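Local coordinates for protein restriction endonuclease S subunits (Thermoanaerobacter tengcongensis, PDB 3OKG) that probably binds DNA as the specificity subunit of a type I restriction-modification methyltransferase, working together with M polypeptides, at residues Arg30-Thr38 / Val120-Ala128; Asp140-Ala148 / Val159-Ile169. All blocks are in the same frame, centred on the assembly; numbering follows the deposited sequence.

Contact 1 of 2, residues Arg30-Thr38 / Val120-Ala128. With SO4 (sulfate ion), chain H.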
loop_
_atom_site.group_PDB
_atom_site.type_symbol
_atom_site.label_atom_id
_atom_site.label_comp_id
_atom_site.label_asym_id
_atom_site.label_seq_id
_atom_site.Cartn_x
_atom_site.Cartn_y
_atom_site.Cartn_z
ATOM N N ARG A 30 21.483 -29.188 8.542
ATOM C CA ARG A 30 20.394 -29.268 7.570
ATOM C C ARG A 30 19.087 -29.353 8.367
ATOM O O ARG A 30 19.052 -29.958 9.429
ATOM C CB ARG A 30 20.554 -30.487 6.645
ATOM C CG ARG A 30 21.713 -30.368 5.594
ATOM C CD ARG A 30 21.900 -31.682 4.793
ATOM N NE ARG A 30 21.995 -32.812 5.716
ATOM C CZ ARG A 30 23.079 -33.114 6.425
ATOM N NH1 ARG A 30 24.201 -32.412 6.289
ATOM N NH2 ARG A 30 23.043 -34.140 7.266
ATOM N N LEU A 31 18.026 -28.753 7.844
ATOM C CA LEU A 31 16.738 -28.748 8.537
ATOM C C LEU A 31 16.378 -30.184 8.930
ATOM O O LEU A 31 15.957 -30.452 10.059
ATOM C CB LEU A 31 15.676 -28.174 7.603
ATOM C CG LEU A 31 14.231 -28.135 8.092
ATOM C CD1 LEU A 31 14.162 -27.371 9.407
ATOM C CD2 LEU A 31 13.386 -27.471 6.988
ATOM N N GLY A 32 16.541 -31.106 7.991
ATOM C CA GLY A 32 16.162 -32.499 8.199
ATOM C C GLY A 32 16.808 -33.139 9.427
ATOM O O GLY A 32 16.262 -34.069 10.019
ATOM N N GLU A 33 17.972 -32.635 9.821
ATOM C CA GLU A 33 18.688 -33.202 10.953
ATOM C C GLU A 33 17.946 -32.977 12.259
ATOM O O GLU A 33 18.168 -33.685 13.224
ATOM C CB GLU A 33 20.092 -32.578 11.071
ATOM C CG GLU A 33 21.055 -32.904 9.922
ATOM C CD GLU A 33 22.467 -32.393 10.245
ATOM O OE1 GLU A 33 23.131 -32.998 11.093
ATOM O OE2 GLU A 33 22.868 -31.352 9.709
ATOM N N VAL A 34 17.097 -31.955 12.305
ATOM C CA VAL A 34 16.308 -31.708 13.515
ATOM C C VAL A 34 14.808 -31.987 13.273
ATOM O O VAL A 34 13.956 -31.508 14.005
ATOM C CB VAL A 34 16.568 -30.285 14.079
ATOM C CG1 VAL A 34 18.041 -30.106 14.368
ATOM C CG2 VAL A 34 16.087 -29.211 13.093
ATOM N N CYS A 35 14.506 -32.830 12.285
ATOM C CA CYS A 35 13.131 -33.248 12.023
ATOM C C CYS A 35 12.931 -34.732 12.317
ATOM O O CYS A 35 13.894 -35.502 12.361
ATOM C CB CYS A 35 12.773 -33.007 10.549
ATOM S SG CYS A 35 12.646 -31.251 10.117
ATOM N N LEU A 36 11.670 -35.121 12.494
ATOM C CA LEU A 36 11.294 -36.514 12.708
ATOM C C LEU A 36 10.560 -37.078 11.494
ATOM O O LEU A 36 10.022 -36.328 10.680
ATOM C CB LEU A 36 10.377 -36.619 13.935
ATOM C CG LEU A 36 10.901 -36.084 15.279
ATOM C CD1 LEU A 36 9.783 -36.130 16.332
ATOM C CD2 LEU A 36 12.112 -36.881 15.739
ATOM N N PRO A 37 10.473 -38.413 11.403
ATOM C CA PRO A 37 9.718 -38.998 10.296
ATOM C C PRO A 37 8.226 -38.660 10.426
ATOM O O PRO A 37 7.726 -38.368 11.519
ATOM C CB PRO A 37 9.949 -40.504 10.466
ATOM C CG PRO A 37 11.127 -40.625 11.378
ATOM C CD PRO A 37 11.062 -39.439 12.278
ATOM N N THR A 38 7.540 -38.682 9.293
ATOM C CA THR A 38 6.145 -38.311 9.195
ATOM C C THR A 38 5.435 -39.438 8.454
ATOM O O THR A 38 6.093 -40.269 7.808
ATOM C CB THR A 38 5.989 -36.950 8.451
ATOM O OG1 THR A 38 6.545 -37.058 7.127
ATOM C CG2 THR A 38 6.735 -35.844 9.236
ATOM N N VAL A 120 6.222 -31.623 5.332
ATOM C CA VAL A 120 5.837 -31.617 6.765
ATOM C C VAL A 120 7.110 -31.666 7.620
ATOM O O VAL A 120 7.874 -32.602 7.545
ATOM C CB VAL A 120 4.870 -32.782 7.136
ATOM C CG1 VAL A 120 4.545 -32.740 8.630
ATOM C CG2 VAL A 120 3.526 -32.661 6.359
ATOM N N ILE A 121 7.332 -30.614 8.391
ATOM C CA ILE A 121 8.558 -30.409 9.129
ATOM C C ILE A 121 8.221 -30.541 10.611
ATOM O O ILE A 121 7.685 -29.606 11.213
ATOM C CB ILE A 121 9.096 -28.980 8.821
ATOM C CG1 ILE A 121 9.607 -28.913 7.368
ATOM C CG2 ILE A 121 10.148 -28.558 9.829
ATOM C CD1 ILE A 121 9.595 -27.461 6.781
ATOM N N ARG A 122 8.535 -31.710 11.176
ATOM C CA ARG A 122 8.186 -32.075 12.541
ATOM C C ARG A 122 9.391 -31.997 13.448
ATOM O O ARG A 122 10.318 -32.810 13.317
ATOM C CB ARG A 122 7.619 -33.501 12.552
ATOM C CG ARG A 122 7.141 -33.996 13.936
ATOM C CD ARG A 122 6.213 -35.213 13.782
ATOM N NE ARG A 122 5.061 -34.853 12.940
ATOM C CZ ARG A 122 4.298 -35.729 12.294
ATOM N NH1 ARG A 122 4.538 -37.038 12.404
ATOM N NH2 ARG A 122 3.293 -35.298 11.544
ATOM N N ALA A 123 9.394 -31.028 14.368
ATOM C CA ALA A 123 10.597 -30.758 15.147
ATOM C C ALA A 123 10.944 -31.930 16.018
ATOM O O ALA A 123 10.076 -32.468 16.700
ATOM C CB ALA A 123 10.407 -29.532 16.031
ATOM N N ASN A 124 12.208 -32.315 16.011
ATOM C CA ASN A 124 12.730 -33.196 17.044
ATOM C C ASN A 124 13.005 -32.287 18.235
ATOM O O ASN A 124 13.956 -31.495 18.219
ATOM C CB ASN A 124 14.023 -33.879 16.581
ATOM C CG ASN A 124 14.615 -34.806 17.653
ATOM O OD1 ASN A 124 14.248 -34.726 18.816
ATOM N ND2 ASN A 124 15.545 -35.673 17.243
ATOM N N ARG A 125 12.169 -32.395 19.262
ATOM C CA ARG A 125 12.200 -31.461 20.387
ATOM C C ARG A 125 13.463 -31.528 21.223
ATOM O O ARG A 125 13.696 -30.666 22.075
ATOM C CB ARG A 125 10.988 -31.694 21.291
ATOM C CG ARG A 125 9.676 -31.675 20.520
ATOM C CD ARG A 125 9.341 -30.261 20.130
ATOM N NE ARG A 125 9.517 -29.345 21.262
ATOM C CZ ARG A 125 8.547 -28.968 22.095
ATOM N NH1 ARG A 125 7.310 -29.422 21.935
ATOM N NH2 ARG A 125 8.819 -28.144 23.098
ATOM N N GLU A 126 14.275 -32.542 20.991
ATOM C CA GLU A 126 15.585 -32.576 21.629
ATOM C C GLU A 126 16.500 -31.488 21.060
ATOM O O GLU A 126 17.500 -31.149 21.676
ATOM C CB GLU A 126 16.232 -33.961 21.486
ATOM C CG GLU A 126 15.622 -34.997 22.425
ATOM C CD GLU A 126 16.219 -34.917 23.840
ATOM O OE1 GLU A 126 17.234 -35.601 24.107
ATOM O OE2 GLU A 126 15.673 -34.171 24.684
ATOM N N PHE A 127 16.164 -30.948 19.891
ATOM C CA PHE A 127 17.094 -30.032 19.188
ATOM C C PHE A 127 16.446 -28.739 18.748
ATOM O O PHE A 127 17.129 -27.736 18.601
ATOM C CB PHE A 127 17.676 -30.663 17.914
ATOM C CG PHE A 127 18.442 -31.943 18.152
ATOM C CD1 PHE A 127 19.529 -31.969 19.014
ATOM C CD2 PHE A 127 18.070 -33.118 17.503
ATOM C CE1 PHE A 127 20.232 -33.149 19.231
ATOM C CE2 PHE A 127 18.777 -34.325 17.706
ATOM C CZ PHE A 127 19.852 -34.334 18.578
ATOM N N ALA A 128 15.140 -28.769 18.483
ATOM C CA ALA A 128 14.499 -27.598 17.886
ATOM C C ALA A 128 13.107 -27.393 18.429
ATOM O O ALA A 128 12.344 -28.359 18.617
ATOM C CB ALA A 128 14.451 -27.745 16.338
HETATM S S SO4 H . 2.586 -40.191 13.168
HETATM O O1 SO4 H . 2.325 -41.578 13.552
HETATM O O2 SO4 H . 2.566 -39.358 14.370
HETATM O O3 SO4 H . 3.901 -40.100 12.523
HETATM O O4 SO4 H . 1.551 -39.727 12.241
HETATM O O HOH W 1 16.078 -35.527 14.226
HETATM O O HOH W 2 9.701 -33.827 9.462
#
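Thr38 lays its methyl CG2 over the centre of one face of the Arg122 guanidinium, 3.9 Å from CZ, and the same methyl packs on Val120 CG1. The Arg122 chain leaves with CG anti to the backbone N (chi1 -177°) and bends at chi3, bringing the flat group beneath the threonine. Its NH2 forms a salt bridge with Asp89, while NH1 bonds weakly at the guanidinium edge, 3.1 Å from O3 of a sulfate probably from the crystallisation liquor. With an alanine here, Asp89 would probably lose this charge partner and the Thr38 methyl the flat surface it rests on. The backbones bridge once, Cys35 with Ala123; Asn124 N donates to Val34 O and Leu36 N to Arg122 O, each at 2.8 Å. Two waters lengthen this seam: one joins Glu33 O and Cys35 O to Asn124 ND2, the other Leu36 O and Val120 O to Arg122 N. Asn124 OD1 accepts from Glu126 N in an Asx turn. Val34 CG1 meets Phe127 CB at 3.6 Å, and Cys35 SG touches Ile121 CG2. Within this DNA specificity domain, backbone bonds and water fasten the loop after strand 27-30 to strand 118-121 and what follows, while the charge of Arg122 is met by Asp89 and, more weakly, the sulfate.

Contact 2 of 2, residues Asp140-Ala148 / Val159-Ile169. With SO4 (sulfate ion), chain F.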
loop_
_atom_site.group_PDB
_atom_site.type_symbol
_atom_site.label_atom_id
_atom_site.label_comp_id
_atom_site.label_asym_id
_atom_site.label_seq_id
_atom_site.Cartn_x
_atom_site.Cartn_y
_atom_site.Cartn_z
ATOM N N ASP A 140 13.377 -15.745 3.807
ATOM C CA ASP A 140 13.987 -15.814 2.461
ATOM C C ASP A 140 15.290 -16.648 2.469
ATOM O O ASP A 140 15.653 -17.240 1.461
ATOM C CB ASP A 140 14.330 -14.404 1.946
ATOM C CG ASP A 140 13.107 -13.572 1.598
ATOM O OD1 ASP A 140 11.961 -14.088 1.608
ATOM O OD2 ASP A 140 13.295 -12.365 1.306
ATOM N N PHE A 141 15.976 -16.699 3.600
ATOM C CA PHE A 141 17.217 -17.479 3.686
ATOM C C PHE A 141 16.974 -18.939 3.275
ATOM O O PHE A 141 17.865 -19.599 2.704
ATOM C CB PHE A 141 17.817 -17.417 5.099
ATOM C CG PHE A 141 19.123 -18.139 5.218
ATOM C CD1 PHE A 141 20.285 -17.581 4.697
ATOM C CD2 PHE A 141 19.193 -19.386 5.820
ATOM C CE1 PHE A 141 21.502 -18.251 4.797
ATOM C CE2 PHE A 141 20.402 -20.054 5.918
ATOM C CZ PHE A 141 21.553 -19.487 5.397
ATOM N N ILE A 142 15.774 -19.446 3.573
ATOM C CA ILE A 142 15.395 -20.822 3.210
ATOM C C ILE A 142 14.953 -20.937 1.761
ATOM O O ILE A 142 15.464 -21.772 1.017
ATOM C CB ILE A 142 14.260 -21.360 4.121
ATOM C CG1 ILE A 142 14.761 -21.536 5.553
ATOM C CG2 ILE A 142 13.678 -22.672 3.566
ATOM C CD1 ILE A 142 16.103 -22.214 5.703
ATOM N N THR A 143 14.004 -20.083 1.372
ATOM C CA THR A 143 13.540 -19.947 -0.008
ATOM C C THR A 143 14.677 -19.922 -0.973
ATOM O O THR A 143 14.679 -20.593 -2.008
ATOM C CB THR A 143 12.929 -18.538 -0.208
ATOM O OG1 THR A 143 11.925 -18.314 0.764
ATOM C CG2 THR A 143 12.371 -18.340 -1.629
ATOM N N ASN A 144 15.651 -19.083 -0.643
ATOM C CA ASN A 144 16.706 -18.757 -1.573
ATOM C C ASN A 144 17.652 -19.942 -1.785
ATOM O O ASN A 144 18.473 -19.949 -2.719
ATOM C CB ASN A 144 17.432 -17.502 -1.092
ATOM C CG ASN A 144 16.577 -16.204 -1.262
ATOM O OD1 ASN A 144 15.494 -16.202 -1.883
ATOM N ND2 ASN A 144 17.076 -15.099 -0.701
ATOM N N GLN A 145 17.516 -20.959 -0.937
ATOM C CA GLN A 145 18.346 -22.166 -1.067
ATOM C C GLN A 145 17.718 -23.240 -1.956
ATOM O O GLN A 145 18.362 -24.244 -2.309
ATOM C CB GLN A 145 18.626 -22.761 0.308
ATOM C CG GLN A 145 19.547 -21.940 1.179
ATOM C CD GLN A 145 19.811 -22.668 2.483
ATOM O OE1 GLN A 145 20.354 -23.764 2.480
ATOM N NE2 GLN A 145 19.397 -22.077 3.599
ATOM N N LEU A 146 16.459 -23.037 -2.333
ATOM C CA LEU A 146 15.745 -24.073 -3.082
ATOM C C LEU A 146 16.025 -23.919 -4.574
ATOM O O LEU A 146 15.401 -23.125 -5.273
ATOM C CB LEU A 146 14.244 -24.000 -2.781
ATOM C CG LEU A 146 13.969 -24.257 -1.294
ATOM C CD1 LEU A 146 12.476 -24.002 -1.041
ATOM C CD2 LEU A 146 14.355 -25.672 -0.893
ATOM N N THR A 147 16.980 -24.683 -5.066
ATOM C CA THR A 147 17.454 -24.444 -6.418
ATOM C C THR A 147 16.423 -24.661 -7.523
ATOM O O THR A 147 16.453 -23.949 -8.532
ATOM C CB THR A 147 18.724 -25.267 -6.673
ATOM O OG1 THR A 147 18.431 -26.657 -6.532
ATOM C CG2 THR A 147 19.710 -24.881 -5.657
ATOM N N ALA A 148 15.509 -25.616 -7.329
ATOM C CA ALA A 148 14.479 -25.884 -8.326
ATOM C C ALA A 148 13.515 -24.705 -8.522
ATOM O O ALA A 148 12.733 -24.698 -9.480
ATOM C CB ALA A 148 13.694 -27.165 -7.995
ATOM N N VAL A 159 10.362 -28.188 -6.817
ATOM C CA VAL A 159 10.920 -28.399 -5.476
ATOM C C VAL A 159 10.338 -29.655 -4.824
ATOM O O VAL A 159 9.140 -29.916 -4.937
ATOM C CB VAL A 159 10.635 -27.185 -4.555
ATOM C CG1 VAL A 159 11.015 -27.508 -3.083
ATOM C CG2 VAL A 159 11.393 -25.976 -5.050
ATOM N N THR A 160 11.182 -30.425 -4.137
ATOM C CA THR A 160 10.749 -31.648 -3.457
ATOM C C THR A 160 10.829 -31.471 -1.935
ATOM O O THR A 160 11.476 -30.534 -1.457
ATOM C CB THR A 160 11.666 -32.851 -3.798
ATOM O OG1 THR A 160 12.974 -32.629 -3.258
ATOM C CG2 THR A 160 11.758 -33.089 -5.298
ATOM N N ASP A 161 10.196 -32.372 -1.184
ATOM C CA ASP A 161 10.293 -32.319 0.281
ATOM C C ASP A 161 11.769 -32.472 0.688
ATOM O O ASP A 161 12.262 -31.782 1.582
ATOM C CB ASP A 161 9.493 -33.450 0.927
ATOM C CG ASP A 161 7.980 -33.297 0.752
ATOM O OD1 ASP A 161 7.497 -32.189 0.444
ATOM O OD2 ASP A 161 7.266 -34.305 0.920
ATOM N N ASN A 162 12.484 -33.405 0.054
ATOM C CA ASN A 162 13.922 -33.555 0.384
ATOM C C ASN A 162 14.737 -32.272 0.155
ATOM O O ASN A 162 15.652 -31.979 0.918
ATOM C CB ASN A 162 14.556 -34.732 -0.384
ATOM C CG ASN A 162 14.108 -36.062 0.160
ATOM O OD1 ASN A 162 13.718 -36.158 1.328
ATOM N ND2 ASN A 162 14.131 -37.090 -0.677
ATOM N N ASP A 163 14.399 -31.518 -0.886
ATOM C CA ASP A 163 15.079 -30.245 -1.134
ATOM C C ASP A 163 14.913 -29.346 0.105
ATOM O O ASP A 163 15.849 -28.695 0.570
ATOM C CB ASP A 163 14.452 -29.513 -2.331
ATOM C CG ASP A 163 14.794 -30.155 -3.682
ATOM O OD1 ASP A 163 15.673 -31.030 -3.730
ATOM O OD2 ASP A 163 14.164 -29.763 -4.687
ATOM N N VAL A 164 13.699 -29.293 0.632
ATOM C CA VAL A 164 13.464 -28.464 1.818
ATOM C C VAL A 164 14.245 -29.002 3.031
ATOM O O VAL A 164 14.922 -28.246 3.740
ATOM C CB VAL A 164 11.951 -28.359 2.114
ATOM C CG1 VAL A 164 11.682 -27.516 3.396
ATOM C CG2 VAL A 164 11.194 -27.769 0.882
ATOM N N TYR A 165 14.172 -30.305 3.267
ATOM C CA TYR A 165 14.875 -30.888 4.407
ATOM C C TYR A 165 16.391 -30.670 4.283
ATOM O O TYR A 165 17.094 -30.643 5.282
ATOM C CB TYR A 165 14.602 -32.388 4.548
ATOM C CG TYR A 165 13.162 -32.762 4.842
ATOM C CD1 TYR A 165 12.437 -32.117 5.861
ATOM C CD2 TYR A 165 12.547 -33.781 4.145
ATOM C CE1 TYR A 165 11.102 -32.479 6.140
ATOM C CE2 TYR A 165 11.239 -34.161 4.424
ATOM C CZ TYR A 165 10.522 -33.510 5.427
ATOM O OH TYR A 165 9.204 -33.883 5.665
ATOM N N ASN A 166 16.884 -30.497 3.060
ATOM C CA ASN A 166 18.326 -30.345 2.853
ATOM C C ASN A 166 18.856 -28.941 3.082
ATOM O O ASN A 166 20.076 -28.719 3.109
ATOM C CB ASN A 166 18.715 -30.828 1.440
ATOM C CG ASN A 166 18.732 -32.337 1.343
ATOM O OD1 ASN A 166 18.845 -33.028 2.360
ATOM N ND2 ASN A 166 18.624 -32.866 0.116
ATOM N N THR A 167 17.954 -27.977 3.251
ATOM C CA THR A 167 18.407 -26.599 3.401
ATOM C C THR A 167 19.168 -26.457 4.709
ATOM O O THR A 167 18.892 -27.178 5.662
ATOM C CB THR A 167 17.235 -25.554 3.319
ATOM O OG1 THR A 167 16.314 -25.760 4.399
ATOM C CG2 THR A 167 16.502 -25.619 1.951
ATOM N N LEU A 168 20.129 -25.532 4.751
ATOM C CA LEU A 168 20.878 -25.247 5.973
ATOM C C LEU A 168 20.170 -24.231 6.851
ATOM O O LEU A 168 19.655 -23.245 6.342
ATOM C CB LEU A 168 22.254 -24.648 5.624
ATOM C CG LEU A 168 23.235 -25.600 4.959
ATOM C CD1 LEU A 168 24.629 -24.905 4.764
ATOM C CD2 LEU A 168 23.361 -26.860 5.804
ATOM N N ILE A 169 20.210 -24.438 8.170
ATOM C CA ILE A 169 19.587 -23.522 9.114
ATOM C C ILE A 169 20.520 -23.267 10.306
ATOM O O ILE A 169 21.236 -24.159 10.715
ATOM C CB ILE A 169 18.238 -24.105 9.664
ATOM C CG1 ILE A 169 18.453 -25.434 10.398
ATOM C CG2 ILE A 169 17.205 -24.234 8.518
ATOM C CD1 ILE A 169 17.330 -25.772 11.489
HETATM S S SO4 F . 14.150 -36.489 -4.126
HETATM O O1 SO4 F . 12.791 -36.685 -3.619
HETATM O O2 SO4 F . 15.044 -37.489 -3.533
HETATM O O3 SO4 F . 14.106 -36.587 -5.596
HETATM O O4 SO4 F . 14.624 -35.158 -3.753
HETATM O O HOH W 3 15.293 -27.088 -4.825
#
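Gln145 reaches across to Leu168 and uses both ends of its amide on that one residue. OE1 accepts from Leu168 N at 2.9 Å, and NE2 donates to Leu168 O at 3.0 Å, almost straight, in the carbonyl plane and on a lone pair. NE2 also donates to Phe141 O, above the plane of that carbonyl, so the amide is tied back to helix 140-143 as well as to strand 168-171. With CG beside the backbone N (chi1 -70°) and the chain extended beyond it, the amide lies against the strand like a neighbouring peptide group. Leu168 O has a further neighbour in Phe141 CE2, which comes 3.3 Å from it with the ring edge-on. Thr167 OG1 turns back to donate to Val164 O, which also takes Thr167 N; the Thr167 methyl CG2 is left to pack 3.6 Å from Leu146 CD2. Ile142 CD1 rests on Ile169 CG2 at the strand end of the contact, and Ala148 CB meets Val159 CG2 at the other. At the start of helix 161-165, Thr160 and Asp163 form a capping box: Asp163 N donates to Thr160 OG1 at 3.0 Å, and Thr160 N to Asp163 OD2. A water accepts from Ala148 N and gives a weak bond to the same OD2. Thr160 OG1 and Asn162 ND2 hold a sulfate, probably from the crystallisation liquor, beside this helix start. Within the DNA specificity domain, polar groups are thus matched at both ends of this apolar packing, by a glutamine amide at the strand and by the capping box at the helix.

Overall arrangement
Contacts 1 and 2 belong to the same DNA specificity domain, their centres about 15 Å apart, and both are partly buried. They share a boundary: Gly32 N and Tyr165 O, 2.8 Å apart, probably form a hydrogen bond, as do Val120 O and Tyr165 OH at 2.6 Å. The two-stranded sheet of 27-30 and 168-171 leads into both. Contact 1 lies towards the surface, with Leu36 and Phe127 exposed, and joins a loop to strand 118-121 and what follows by backbone bonds and waters. None of the touching residues of contact 2 is fully exposed, and there both direct hydrogen bonds between the segments are made by one side-chain amide, which accepts one and donates the other. Each borders a sulfate.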